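Local structure of protease (Penicillium cyclopium, 5Z6O) at residues A[50-55]-A[73-78]; A[98-103]-A[109-114]; A[113-118]-A[131-136]; A[168-173]-A[200-205]; A[204-209]-A[265-270]. The protein is a subtilisin-type serine protease of the peptidase S8 family that hydrolyses proteins, probably including casein, gelatin and type IV collagen. All blocks are in the same frame, centred on the assembly; numbering follows the deposited sequence.

Contact 1: A[50-55]-A[73-78]; sequences ADFGGR and HGTHTA
Phe-52 is the residue of segment 50-55 that reaches helical segment 73-78, meeting it at Thr-75 and Ala-78. The residue ahead of it, Asp-51, fastens the loop nearby: its carboxylate is bonded to the backbone N of Lys-85 and to the hydroxyl of Ser-79, on the same helix. Phe-52 follows with CG beside its own backbone N and opposite the carbonyl carbon (chi1 -58°), which sends the ring out with its edge toward the helix. Its CZ lies 3.8 Å from Thr-75 O and its CE1 3.8 Å from Ala-78 C, both close to the ring plane, so the slightly positive rim probably suits the carbonyl oxygen. Apolar contacts flank this edge: CZ is 3.9 Å from Ala-78 CB, and CE2 is 4.1 Å from Thr-75 CG2. Alanine suits position 78, where a small side chain lets the ring come close to the helix backbone, while Thr-75 offers its methyl; its OG1 is hydrogen-bonded to the carboxylate of Asp-69 and accepts from the backbone N of Asp-46. The helix, residues 73-82, begins with His-73, expected to be the histidine of the subtilase charge relay; the phenylalanine packs further along it. With an alanine at the Phe-52 position, the rim contacts would be lost and a gap would probably open beside Thr-75 and Ala-78. Beyond the ring the chain reverses in a type I' turn, closed by Arg-55 N to Phe-52 O (2.9 Å). Gly-53 and Gly-54 fit its two positive-phi positions. Arg-55 then carries its guanidinium to the carbonyl oxygens of Ala-82 and Ala-92.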
# COMPACT_ATOMS: atom_id res chain seq x y z
N ALA A 50 -17.37 1.82 8.41
CA ALA A 50 -17.22 1.02 9.62
C ALA A 50 -15.86 0.32 9.69
O ALA A 50 -15.36 0.07 10.79
CB ALA A 50 -18.34 -0.00 9.73
N ASP A 51 -15.25 0.01 8.54
CA ASP A 51 -14.01 -0.75 8.55
C ASP A 51 -12.86 0.01 9.18
O ASP A 51 -11.89 -0.61 9.59
CB ASP A 51 -13.62 -1.14 7.11
CG ASP A 51 -12.74 -2.37 7.07
OD1 ASP A 51 -13.03 -3.32 7.81
OD2 ASP A 51 -11.77 -2.42 6.28
N PHE A 52 -12.92 1.35 9.24
CA PHE A 52 -11.84 2.09 9.89
C PHE A 52 -12.04 2.29 11.39
O PHE A 52 -11.07 2.62 12.09
CB PHE A 52 -11.66 3.45 9.19
CG PHE A 52 -11.36 3.29 7.73
CD1 PHE A 52 -10.16 2.72 7.31
CD2 PHE A 52 -12.28 3.66 6.79
CE1 PHE A 52 -9.88 2.54 5.95
CE2 PHE A 52 -12.02 3.48 5.40
CZ PHE A 52 -10.81 2.93 4.99
N GLY A 53 -13.27 2.12 11.89
CA GLY A 53 -13.47 2.16 13.34
C GLY A 53 -12.95 3.42 14.00
O GLY A 53 -12.37 3.34 15.09
N GLY A 54 -13.12 4.57 13.35
CA GLY A 54 -12.65 5.81 13.93
C GLY A 54 -11.17 6.09 13.78
O GLY A 54 -10.72 7.14 14.23
N ARG A 55 -10.39 5.20 13.15
CA ARG A 55 -8.96 5.40 13.05
C ARG A 55 -8.55 6.20 11.80
O ARG A 55 -7.37 6.53 11.65
CB ARG A 55 -8.25 4.05 13.03
CG ARG A 55 -8.44 3.27 14.31
CD ARG A 55 -7.83 1.88 14.24
NE ARG A 55 -8.64 1.01 13.41
CZ ARG A 55 -8.26 0.58 12.22
NH1 ARG A 55 -9.05 -0.24 11.55
NH2 ARG A 55 -7.04 0.90 11.76
N HIS A 73 -11.50 4.16 -5.07
CA HIS A 73 -10.16 3.56 -5.01
C HIS A 73 -9.45 3.94 -3.72
O HIS A 73 -8.77 3.10 -3.10
CB HIS A 73 -9.32 3.97 -6.21
CG HIS A 73 -9.49 3.04 -7.36
ND1 HIS A 73 -10.64 3.02 -8.12
CD2 HIS A 73 -8.70 2.04 -7.84
CE1 HIS A 73 -10.54 2.08 -9.05
NE2 HIS A 73 -9.37 1.47 -8.90
N GLY A 74 -9.60 5.19 -3.29
CA GLY A 74 -8.88 5.62 -2.09
C GLY A 74 -9.36 4.93 -0.84
O GLY A 74 -8.55 4.58 0.03
N THR A 75 -10.67 4.67 -0.74
CA THR A 75 -11.20 3.93 0.40
C THR A 75 -10.77 2.47 0.35
O THR A 75 -10.42 1.87 1.38
CB THR A 75 -12.73 4.01 0.38
OG1 THR A 75 -13.11 5.39 0.47
CG2 THR A 75 -13.36 3.15 1.54
N HIS A 76 -10.80 1.90 -0.84
CA HIS A 76 -10.47 0.48 -1.00
C HIS A 76 -9.01 0.23 -0.62
O HIS A 76 -8.69 -0.69 0.15
CB HIS A 76 -10.77 0.09 -2.46
CG HIS A 76 -10.73 -1.39 -2.74
ND1 HIS A 76 -9.56 -2.09 -3.00
CD2 HIS A 76 -11.74 -2.29 -2.84
CE1 HIS A 76 -9.86 -3.36 -3.23
NE2 HIS A 76 -11.17 -3.50 -3.15
N THR A 77 -8.10 1.07 -1.11
CA THR A 77 -6.69 0.87 -0.79
C THR A 77 -6.39 1.17 0.67
O THR A 77 -5.64 0.42 1.32
CB THR A 77 -5.79 1.70 -1.71
OG1 THR A 77 -6.07 3.10 -1.55
CG2 THR A 77 -6.01 1.27 -3.21
N ALA A 78 -6.98 2.25 1.23
CA ALA A 78 -6.79 2.45 2.67
C ALA A 78 -7.31 1.26 3.47
O ALA A 78 -6.75 0.89 4.51
CB ALA A 78 -7.52 3.74 3.09

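Contact 2: A[98-103]-A[109-114]; sequences KVLGAD and SQVIAG
Val-99 packs against Gln-110, Val-111 and Gly-114, and this apolar packing makes up most of the contact. Its CB is 3.9 Å from Val-111 CA, and its CG2 meets Val-111 CG2 at the same distance, the two valines crossing at about a right angle. The other methyl, CG1, settles on the helix backbone, 3.8 Å from Gly-114 CA. Glycine fits there because a beta carbon would collide with that methyl; the compact, branched valine in turn lies close against the helix backbone. Leu-100 starts off pointing away, yet the tip of its side chain returns, CD2 coming within 4.3 Å of Val-111 CG2.

The polar interactions lie mainly around this patch. Gln-110 O, which Val-99 CG1 approaches to 3.7 Å, accepts a hydrogen bond from Thr-62 OG1, while the backbones of Val-99 and Leu-100 are bonded to Asp-42, the probable charge-relay aspartate.

In the fold, segment 98-103 is the connection leaving parallel strand 93-98, and it packs on the helix that follows, 108-124. Leu-100 touches Thr-43 and Leu-137 and belongs to the pocket of the bound phenylmethanesulfonic acid. Val-111 also touches Met-145 of helix 143-154, so it packs between the connection at Val-99 and that neighbouring helix.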
# COMPACT_ATOMS: atom_id res chain seq x y z
N LYS A 98 -6.24 13.51 -0.35
CA LYS A 98 -6.98 13.41 -1.60
C LYS A 98 -6.28 14.26 -2.66
O LYS A 98 -6.19 15.49 -2.52
CB LYS A 98 -8.42 13.88 -1.44
CG LYS A 98 -9.18 13.84 -2.75
CD LYS A 98 -10.71 14.04 -2.55
CE LYS A 98 -11.33 14.37 -3.87
NZ LYS A 98 -12.82 14.42 -3.69
N VAL A 99 -5.77 13.61 -3.72
CA VAL A 99 -5.00 14.31 -4.76
C VAL A 99 -5.57 14.01 -6.14
O VAL A 99 -5.14 14.59 -7.14
CB VAL A 99 -3.51 13.93 -4.72
CG1 VAL A 99 -2.86 14.27 -3.36
CG2 VAL A 99 -3.34 12.44 -5.06
N LEU A 100 -6.53 13.09 -6.20
CA LEU A 100 -7.21 12.72 -7.44
C LEU A 100 -8.71 12.96 -7.28
O LEU A 100 -9.27 12.75 -6.21
CB LEU A 100 -7.01 11.24 -7.77
CG LEU A 100 -5.58 10.69 -7.72
CD1 LEU A 100 -5.64 9.17 -7.90
CD2 LEU A 100 -4.75 11.35 -8.79
N GLY A 101 -9.36 13.33 -8.38
CA GLY A 101 -10.78 13.64 -8.39
C GLY A 101 -11.64 12.40 -8.49
O GLY A 101 -11.17 11.26 -8.46
N ALA A 102 -12.95 12.64 -8.61
CA ALA A 102 -13.87 11.51 -8.64
C ALA A 102 -13.65 10.59 -9.83
O ALA A 102 -13.95 9.39 -9.74
CB ALA A 102 -15.32 11.99 -8.61
N ASP A 103 -13.07 11.08 -10.92
CA ASP A 103 -12.80 10.20 -12.05
C ASP A 103 -11.42 9.54 -11.98
O ASP A 103 -11.02 8.86 -12.94
CB ASP A 103 -12.96 10.96 -13.37
CG ASP A 103 -11.96 12.09 -13.53
OD1 ASP A 103 -11.16 12.35 -12.60
OD2 ASP A 103 -11.97 12.73 -14.61
N SER A 109 1.20 18.23 -10.41
CA SER A 109 1.44 19.21 -9.36
C SER A 109 0.49 19.01 -8.17
O SER A 109 0.90 19.20 -7.02
CB SER A 109 1.34 20.63 -9.91
OG SER A 109 0.00 20.91 -10.22
N GLN A 110 -0.77 18.58 -8.41
CA GLN A 110 -1.70 18.31 -7.30
C GLN A 110 -1.22 17.14 -6.45
O GLN A 110 -1.36 17.15 -5.21
CB GLN A 110 -3.11 17.94 -7.79
CG GLN A 110 -3.79 18.87 -8.73
CD GLN A 110 -5.17 18.36 -9.15
OE1 GLN A 110 -5.50 17.15 -9.02
NE2 GLN A 110 -6.00 19.27 -9.62
N VAL A 111 -0.71 16.10 -7.11
CA VAL A 111 -0.18 14.94 -6.37
C VAL A 111 1.01 15.36 -5.52
O VAL A 111 1.12 14.99 -4.34
CB VAL A 111 0.21 13.82 -7.35
CG1 VAL A 111 0.90 12.67 -6.59
CG2 VAL A 111 -1.00 13.32 -8.09
N ILE A 112 1.94 16.11 -6.12
CA ILE A 112 3.13 16.50 -5.39
C ILE A 112 2.76 17.37 -4.20
O ILE A 112 3.36 17.25 -3.12
CB ILE A 112 4.15 17.18 -6.33
CG1 ILE A 112 4.65 16.15 -7.34
CG2 ILE A 112 5.31 17.81 -5.53
CD1 ILE A 112 5.50 16.71 -8.42
N ALA A 113 1.79 18.28 -4.38
CA ALA A 113 1.31 19.11 -3.27
C ALA A 113 0.78 18.25 -2.12
O ALA A 113 1.02 18.56 -0.94
CB ALA A 113 0.23 20.08 -3.77
N GLY A 114 0.10 17.15 -2.44
CA GLY A 114 -0.37 16.27 -1.37
C GLY A 114 0.77 15.55 -0.66
O GLY A 114 0.76 15.40 0.57

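Contact 3: A[113-118]-A[131-136]; sequences AGMDWA and SVMNMS. With PMS (phenylmethanesulfonic acid), chain C.
Met-115 and Ala-118 meet Met-133 and Met-135 through aliphatic and thioether groups, with no flat group lying between helix and strand. The flat groups sit at the margins: the ring system of Trp-117 packs on Tyr-39, and beyond the strand C2 of the phenyl ring of phenylmethanesulfonic acid lies 3.7 Å from Ser-136 O.

Between them the methionines fill the space. Met-115 and Met-135 cross at about a right angle, with Met-115 CE 3.8 Å from Met-135 SD and the two SD atoms also 3.8 Å apart. Met-133 runs out from the strand with CG anti to its backbone N (chi1 179°) and then bends at chi3, which lays its CE against Ala-118 CB at 3.5 Å and 4.0 Å from Met-115 O. Alanine suits this helix face, since its single methyl admits the end of the longer chain.

Segment 113-118 of helix 108-124 runs almost antiparallel (169°) to strand 131-135, the axes 10.9 Å apart, as expected where the helix of a parallel beta-alpha-beta crossover returns over the sheet. Helix 143-154 covers Met-115 and Met-133 as well, through Val-152. Ser-136, just after the strand, lines the inhibitor pocket.

Chemically the join rests mainly on dispersion: polarisable sulfurs on flexible, unbranched chains can adapt to the uneven surface between helix and sheet, and the contact depends on close fit instead of directed bonds.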
# COMPACT_ATOMS: atom_id res chain seq x y z
N ALA A 113 1.79 18.28 -4.38
CA ALA A 113 1.31 19.11 -3.27
C ALA A 113 0.78 18.25 -2.12
O ALA A 113 1.02 18.56 -0.94
CB ALA A 113 0.23 20.08 -3.77
N GLY A 114 0.10 17.15 -2.44
CA GLY A 114 -0.37 16.27 -1.37
C GLY A 114 0.77 15.55 -0.66
O GLY A 114 0.76 15.40 0.57
N MET A 115 1.77 15.11 -1.43
CA MET A 115 2.94 14.47 -0.84
C MET A 115 3.67 15.41 0.10
O MET A 115 4.08 15.02 1.21
CB MET A 115 3.90 13.99 -1.94
CG MET A 115 3.25 13.00 -2.89
SD MET A 115 4.21 12.70 -4.37
CE MET A 115 5.62 11.91 -3.64
N ASP A 116 3.85 16.66 -0.35
CA ASP A 116 4.50 17.68 0.47
C ASP A 116 3.73 17.93 1.76
O ASP A 116 4.33 18.06 2.85
CB ASP A 116 4.64 18.98 -0.33
CG ASP A 116 5.78 18.94 -1.36
OD1 ASP A 116 6.55 17.95 -1.43
OD2 ASP A 116 5.88 19.93 -2.11
N TRP A 117 2.39 18.02 1.66
CA TRP A 117 1.58 18.21 2.86
C TRP A 117 1.80 17.08 3.85
O TRP A 117 1.95 17.31 5.06
CB TRP A 117 0.10 18.30 2.48
CG TRP A 117 -0.77 18.47 3.68
CD1 TRP A 117 -1.24 19.65 4.20
CD2 TRP A 117 -1.25 17.43 4.55
NE1 TRP A 117 -1.98 19.41 5.35
CE2 TRP A 117 -2.01 18.05 5.58
CE3 TRP A 117 -1.12 16.04 4.56
CZ2 TRP A 117 -2.62 17.32 6.61
CZ3 TRP A 117 -1.75 15.31 5.59
CH2 TRP A 117 -2.48 15.96 6.59
N ALA A 118 1.85 15.85 3.34
CA ALA A 118 1.98 14.70 4.25
C ALA A 118 3.32 14.70 4.96
O ALA A 118 3.41 14.33 6.15
CB ALA A 118 1.76 13.42 3.45
N SER A 131 6.45 6.41 9.86
CA SER A 131 5.30 6.86 9.07
C SER A 131 5.34 6.10 7.76
O SER A 131 6.43 5.75 7.29
CB SER A 131 5.33 8.37 8.71
OG SER A 131 5.24 9.23 9.82
N VAL A 132 4.16 5.93 7.13
CA VAL A 132 4.04 5.16 5.89
C VAL A 132 3.19 5.95 4.92
O VAL A 132 2.22 6.61 5.31
CB VAL A 132 3.40 3.77 6.19
CG1 VAL A 132 2.99 3.06 4.89
CG2 VAL A 132 4.38 2.94 7.00
N MET A 133 3.59 5.95 3.65
CA MET A 133 2.79 6.57 2.61
C MET A 133 2.51 5.54 1.54
O MET A 133 3.42 4.84 1.10
CB MET A 133 3.53 7.78 2.01
CG MET A 133 2.73 8.45 0.90
SD MET A 133 3.58 9.88 0.14
CE MET A 133 3.45 11.09 1.44
N ASN A 134 1.26 5.46 1.11
CA ASN A 134 0.89 4.56 0.03
C ASN A 134 0.50 5.36 -1.20
O ASN A 134 -0.38 6.23 -1.13
CB ASN A 134 -0.25 3.65 0.43
CG ASN A 134 -0.54 2.62 -0.66
OD1 ASN A 134 0.22 1.66 -0.85
ND2 ASN A 134 -1.61 2.83 -1.41
N MET A 135 1.07 5.01 -2.36
CA MET A 135 0.76 5.72 -3.61
C MET A 135 0.33 4.67 -4.62
O MET A 135 1.17 4.05 -5.25
CB MET A 135 1.93 6.53 -4.16
CG MET A 135 2.11 7.82 -3.35
SD MET A 135 3.32 8.96 -4.17
CE MET A 135 2.50 9.39 -5.69
N SER A 136 -0.97 4.47 -4.76
CA SER A 136 -1.49 3.53 -5.74
C SER A 136 -1.90 4.26 -7.00
O SER A 136 -3.05 4.25 -7.38
CB SER A 136 -2.68 2.76 -5.16
OG SER A 136 -2.25 1.79 -4.20
C PMS C . -4.68 2.56 -10.48
S PMS C . -4.92 1.00 -9.59
C1 PMS C . -3.24 2.69 -10.99
C2 PMS C . -2.16 2.19 -10.27
C3 PMS C . -0.86 2.34 -10.76
C4 PMS C . -0.64 2.98 -11.97
C5 PMS C . -1.72 3.48 -12.68
C6 PMS C . -3.01 3.32 -12.20
O2S PMS C . -6.36 0.59 -9.53
O1S PMS C . -4.27 -0.15 -10.30

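Contact 4: A[168-173]-A[200-205]; sequences QDASNS and GSVVDL. With CA (calcium ion), chain B.
Ala-170 and Val-202 touch directly, Ala-170 CB lying 3.7 Å from Val-202 CG2, the methyl of alanine against one methyl of the branched valine. Beside them Asp-169 OD2 comes within 3.9 Å of Gly-200 CA. Glycine is fitting at this point: a side chain would strike that carboxylate, and the backbone angles would also press it on the preceding carbonyl.

The polar links run through water. One water donates to Asp-169 OD2 (2.6 Å) and accepts from Ser-201 N; a second donates to Asp-169 OD1 and accepts from Val-202 N (3.1 Å). Each carboxylate oxygen thus serves a successive backbone amide of the type I turn 200-203, which Val-203 N closes onto Gly-200 O. The contact joins the loop after strand 157-162 to the loop that leads into strand 205-208.

Asp-169 is itself held by an Asx turn. Ser-171 N donates to OD1 at 2.9 Å, nearly straight (164°) and on the anti lone pair, while Ser-171 OG reaches the same oxygen at 2.8 Å from above the carboxylate plane. An alanine in place of Asp-169 would remove the acceptor of both waters and is likely to leave Ser-171 without its mate and the turn less well fixed.

Further out, Val-202 O accepts from two waters that bind the calcium ion. Asp-204 grips that ion with both oxygens, OD2 at 2.4 Å, and Val-181 O completes the protein ligands, resembling the strong calcium site of proteinase K.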
# COMPACT_ATOMS: atom_id res chain seq x y z
N GLN A 168 4.51 -3.64 -18.77
CA GLN A 168 5.77 -3.19 -19.32
C GLN A 168 6.78 -3.00 -18.20
O GLN A 168 6.47 -3.10 -17.00
CB GLN A 168 5.60 -1.91 -20.13
CG GLN A 168 5.37 -0.64 -19.33
CD GLN A 168 5.28 0.61 -20.22
OE1 GLN A 168 5.93 1.63 -19.97
NE2 GLN A 168 4.46 0.52 -21.27
N ASP A 169 8.02 -2.72 -18.59
CA ASP A 169 9.05 -2.44 -17.62
C ASP A 169 8.72 -1.17 -16.84
O ASP A 169 8.54 -0.10 -17.42
CB ASP A 169 10.40 -2.32 -18.32
CG ASP A 169 11.56 -2.37 -17.36
OD1 ASP A 169 11.63 -1.51 -16.47
OD2 ASP A 169 12.41 -3.28 -17.48
N ALA A 170 8.67 -1.28 -15.52
CA ALA A 170 8.25 -0.14 -14.71
C ALA A 170 9.29 0.96 -14.64
O ALA A 170 9.01 2.01 -14.04
CB ALA A 170 7.89 -0.60 -13.29
N SER A 171 10.48 0.79 -15.21
CA SER A 171 11.43 1.90 -15.19
C SER A 171 10.96 3.09 -16.02
O SER A 171 11.51 4.19 -15.86
CB SER A 171 12.79 1.43 -15.71
OG SER A 171 12.66 1.03 -17.05
N ASN A 172 9.95 2.92 -16.87
CA ASN A 172 9.39 4.01 -17.67
C ASN A 172 8.23 4.72 -16.99
O ASN A 172 7.52 5.49 -17.65
CB ASN A 172 8.90 3.49 -19.03
CG ASN A 172 9.95 2.67 -19.75
OD1 ASN A 172 11.01 3.20 -20.10
ND2 ASN A 172 9.66 1.38 -19.99
N SER A 173 8.03 4.48 -15.71
CA SER A 173 6.88 5.00 -14.99
C SER A 173 7.34 5.74 -13.75
O SER A 173 8.37 5.39 -13.16
CB SER A 173 5.92 3.87 -14.61
OG SER A 173 5.30 3.34 -15.76
N GLY A 200 10.20 -5.82 -14.05
CA GLY A 200 11.55 -5.34 -14.30
C GLY A 200 12.32 -5.19 -13.01
O GLY A 200 11.84 -5.47 -11.91
N SER A 201 13.54 -4.69 -13.17
CA SER A 201 14.48 -4.69 -12.08
C SER A 201 14.14 -3.66 -11.00
O SER A 201 14.69 -3.73 -9.91
CB SER A 201 15.89 -4.45 -12.61
OG SER A 201 16.00 -3.14 -13.13
N VAL A 202 13.29 -2.68 -11.29
CA VAL A 202 12.96 -1.73 -10.23
C VAL A 202 11.91 -2.29 -9.27
O VAL A 202 11.69 -1.69 -8.22
CB VAL A 202 12.42 -0.37 -10.72
CG1 VAL A 202 13.47 0.32 -11.54
CG2 VAL A 202 11.14 -0.52 -11.52
N VAL A 203 11.27 -3.40 -9.61
CA VAL A 203 10.28 -3.99 -8.71
C VAL A 203 10.98 -4.60 -7.51
O VAL A 203 11.89 -5.42 -7.65
CB VAL A 203 9.42 -5.02 -9.46
CG1 VAL A 203 8.56 -5.84 -8.49
CG2 VAL A 203 8.52 -4.30 -10.45
N ASP A 204 10.54 -4.23 -6.31
CA ASP A 204 11.15 -4.77 -5.10
C ASP A 204 10.53 -6.10 -4.70
O ASP A 204 11.24 -7.00 -4.20
CB ASP A 204 11.01 -3.75 -3.96
CG ASP A 204 11.84 -2.50 -4.21
OD1 ASP A 204 13.08 -2.62 -4.14
OD2 ASP A 204 11.29 -1.44 -4.58
N LEU A 205 9.21 -6.25 -4.87
CA LEU A 205 8.56 -7.53 -4.57
C LEU A 205 7.13 -7.52 -5.11
O LEU A 205 6.63 -6.49 -5.58
CB LEU A 205 8.55 -7.85 -3.07
CG LEU A 205 7.70 -6.96 -2.20
CD1 LEU A 205 7.24 -7.75 -0.94
CD2 LEU A 205 8.49 -5.74 -1.69
CA CA B . 13.26 -0.04 -4.53
O HOH W 1 14.36 -4.25 -16.04
O HOH W 2 13.25 -1.72 -14.22
O HOH W 3 13.91 -1.13 -6.40
O HOH W 4 12.11 0.77 -6.36
O HOH W 5 13.98 0.28 -2.30
O HOH W 6 14.51 2.16 -5.28
O HOH W 7 15.55 -0.80 -4.66

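Contact 5: A[204-209]-A[265-270]; sequences DLYAPG and SGAPKG. With CA (calcium ion), chain B.
Tyr-206 turns its ring toward Ala-267 and Pro-268 by setting CG beside its own backbone N, opposite the carbonyl carbon (chi1 -80°), while chi2 of 79° stands the ring nearly perpendicular to the CA-CB-CG plane. The phenol end then does the touching. Its OH is 3.4 Å from Pro-268 CD and 4.0 Å from Ala-267 CB; lower on the ring, CE1 passes that same methyl at 4.3 Å. The tyrosine and proline side chains cross at a slant.

The hydroxyl has its hydrogen-bonding partner elsewhere, in Ser-193 OG, and Pro-268 touches Ser-193 too, so the oxygen reaches a polar neighbour at the margin of the apolar patch. A tyrosine therefore suits the place better than a purely apolar ring would, and the small Ala-267 and the compact proline ring let the loop come close to the phenol oxygen.

Strand 205-208 is the outermost strand of the parallel sheet, and on its outer side the backbone of Tyr-206 is bonded to Lys-274 and Leu-276, while the loop 265-270 passes by the phenol end.

The chemistry is a light one: van der Waals contact around a phenol whose oxygen may also be attracted weakly by the slightly positive hydrogens of Pro-268 CD, alongside its hydrogen bond to Ser-193.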
# COMPACT_ATOMS: atom_id res chain seq x y z
N ASP A 204 10.54 -4.23 -6.31
CA ASP A 204 11.15 -4.77 -5.10
C ASP A 204 10.53 -6.10 -4.70
O ASP A 204 11.24 -7.00 -4.20
CB ASP A 204 11.01 -3.75 -3.96
CG ASP A 204 11.84 -2.50 -4.21
OD1 ASP A 204 13.08 -2.62 -4.14
OD2 ASP A 204 11.29 -1.44 -4.58
N LEU A 205 9.21 -6.25 -4.87
CA LEU A 205 8.56 -7.53 -4.57
C LEU A 205 7.13 -7.52 -5.11
O LEU A 205 6.63 -6.49 -5.58
CB LEU A 205 8.55 -7.85 -3.07
CG LEU A 205 7.70 -6.96 -2.20
CD1 LEU A 205 7.24 -7.75 -0.94
CD2 LEU A 205 8.49 -5.74 -1.69
N TYR A 206 6.49 -8.68 -5.03
CA TYR A 206 5.08 -8.90 -5.37
C TYR A 206 4.23 -8.85 -4.11
O TYR A 206 4.69 -9.22 -3.03
CB TYR A 206 4.85 -10.29 -6.03
CG TYR A 206 5.22 -10.33 -7.51
CD1 TYR A 206 6.56 -10.44 -7.92
CD2 TYR A 206 4.21 -10.23 -8.48
CE1 TYR A 206 6.88 -10.45 -9.31
CE2 TYR A 206 4.51 -10.25 -9.85
CZ TYR A 206 5.84 -10.36 -10.25
OH TYR A 206 6.07 -10.38 -11.60
N ALA A 207 2.97 -8.47 -4.30
CA ALA A 207 1.97 -8.63 -3.25
C ALA A 207 0.65 -8.91 -3.94
O ALA A 207 0.51 -8.62 -5.13
CB ALA A 207 1.86 -7.36 -2.38
N PRO A 208 -0.33 -9.45 -3.22
CA PRO A 208 -1.60 -9.84 -3.85
C PRO A 208 -2.26 -8.65 -4.52
O PRO A 208 -2.43 -7.59 -3.91
CB PRO A 208 -2.44 -10.34 -2.67
CG PRO A 208 -1.41 -10.97 -1.76
CD PRO A 208 -0.22 -9.99 -1.85
N GLY A 209 -2.66 -8.85 -5.78
CA GLY A 209 -3.14 -7.71 -6.54
C GLY A 209 -4.29 -8.02 -7.45
O GLY A 209 -4.80 -7.11 -8.10
N SER A 265 5.41 -17.78 -9.53
CA SER A 265 5.57 -18.65 -10.67
C SER A 265 5.51 -17.81 -11.94
O SER A 265 4.60 -17.01 -12.10
CB SER A 265 4.46 -19.70 -10.67
OG SER A 265 4.61 -20.64 -11.72
N GLY A 266 6.48 -18.01 -12.84
CA GLY A 266 6.45 -17.33 -14.13
C GLY A 266 6.54 -15.82 -14.06
O GLY A 266 5.89 -15.13 -14.85
N ALA A 267 7.32 -15.29 -13.13
CA ALA A 267 7.65 -13.88 -13.11
C ALA A 267 8.42 -13.52 -14.38
O ALA A 267 9.28 -14.27 -14.81
CB ALA A 267 8.51 -13.52 -11.89
N PRO A 268 8.16 -12.38 -14.98
CA PRO A 268 8.93 -11.97 -16.16
C PRO A 268 10.45 -11.96 -15.95
O PRO A 268 10.95 -11.82 -14.83
CB PRO A 268 8.39 -10.56 -16.45
CG PRO A 268 6.98 -10.60 -15.94
CD PRO A 268 7.04 -11.47 -14.69
N LYS A 269 11.22 -12.12 -17.02
CA LYS A 269 12.67 -12.21 -16.84
C LYS A 269 13.23 -10.89 -16.33
O LYS A 269 12.75 -9.81 -16.70
CB LYS A 269 13.37 -12.60 -18.15
CG LYS A 269 13.48 -11.47 -19.15
CD LYS A 269 14.85 -11.46 -19.84
CE LYS A 269 14.89 -10.45 -20.99
NZ LYS A 269 13.89 -10.77 -22.07
N GLY A 270 14.22 -10.99 -15.46
CA GLY A 270 14.77 -9.81 -14.84
C GLY A 270 13.95 -9.26 -13.69
O GLY A 270 14.28 -8.19 -13.18
CA CA B . 13.26 -0.04 -4.53
O HOH W 5 13.98 0.28 -2.30
O HOH W 3 13.91 -1.13 -6.40
O HOH W 6 14.51 2.16 -5.28
O HOH W 4 12.11 0.77 -6.36
O HOH W 7 15.55 -0.80 -4.66

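How the contacts relate
Contacts 2 and 3 share helix 108-124 and touch, Val-111 CG1 lying 3.8 Å from Met-135 CE, their centres 10 Å apart. Contact 1 joins contact 3 where Thr-77 CG2 meets Ser-136 OG at 3.9 Å. Each of these three contributes a residue to the pocket of phenylmethanesulfonic acid: contact 1 holds His-73, contact 2 Leu-100 and contact 3 Ser-136, and the side chain of Leu-100 is about 4 Å from that of Asp-42. Contacts 4 and 5 form a second group, sharing Asp-204 and its calcium ion, their centres 10 Å apart. This pair lies across the chain's centre from contact 1, though the side chain of Ala-170 is about 9 Å from the bound phenylmethanesulfonic acid.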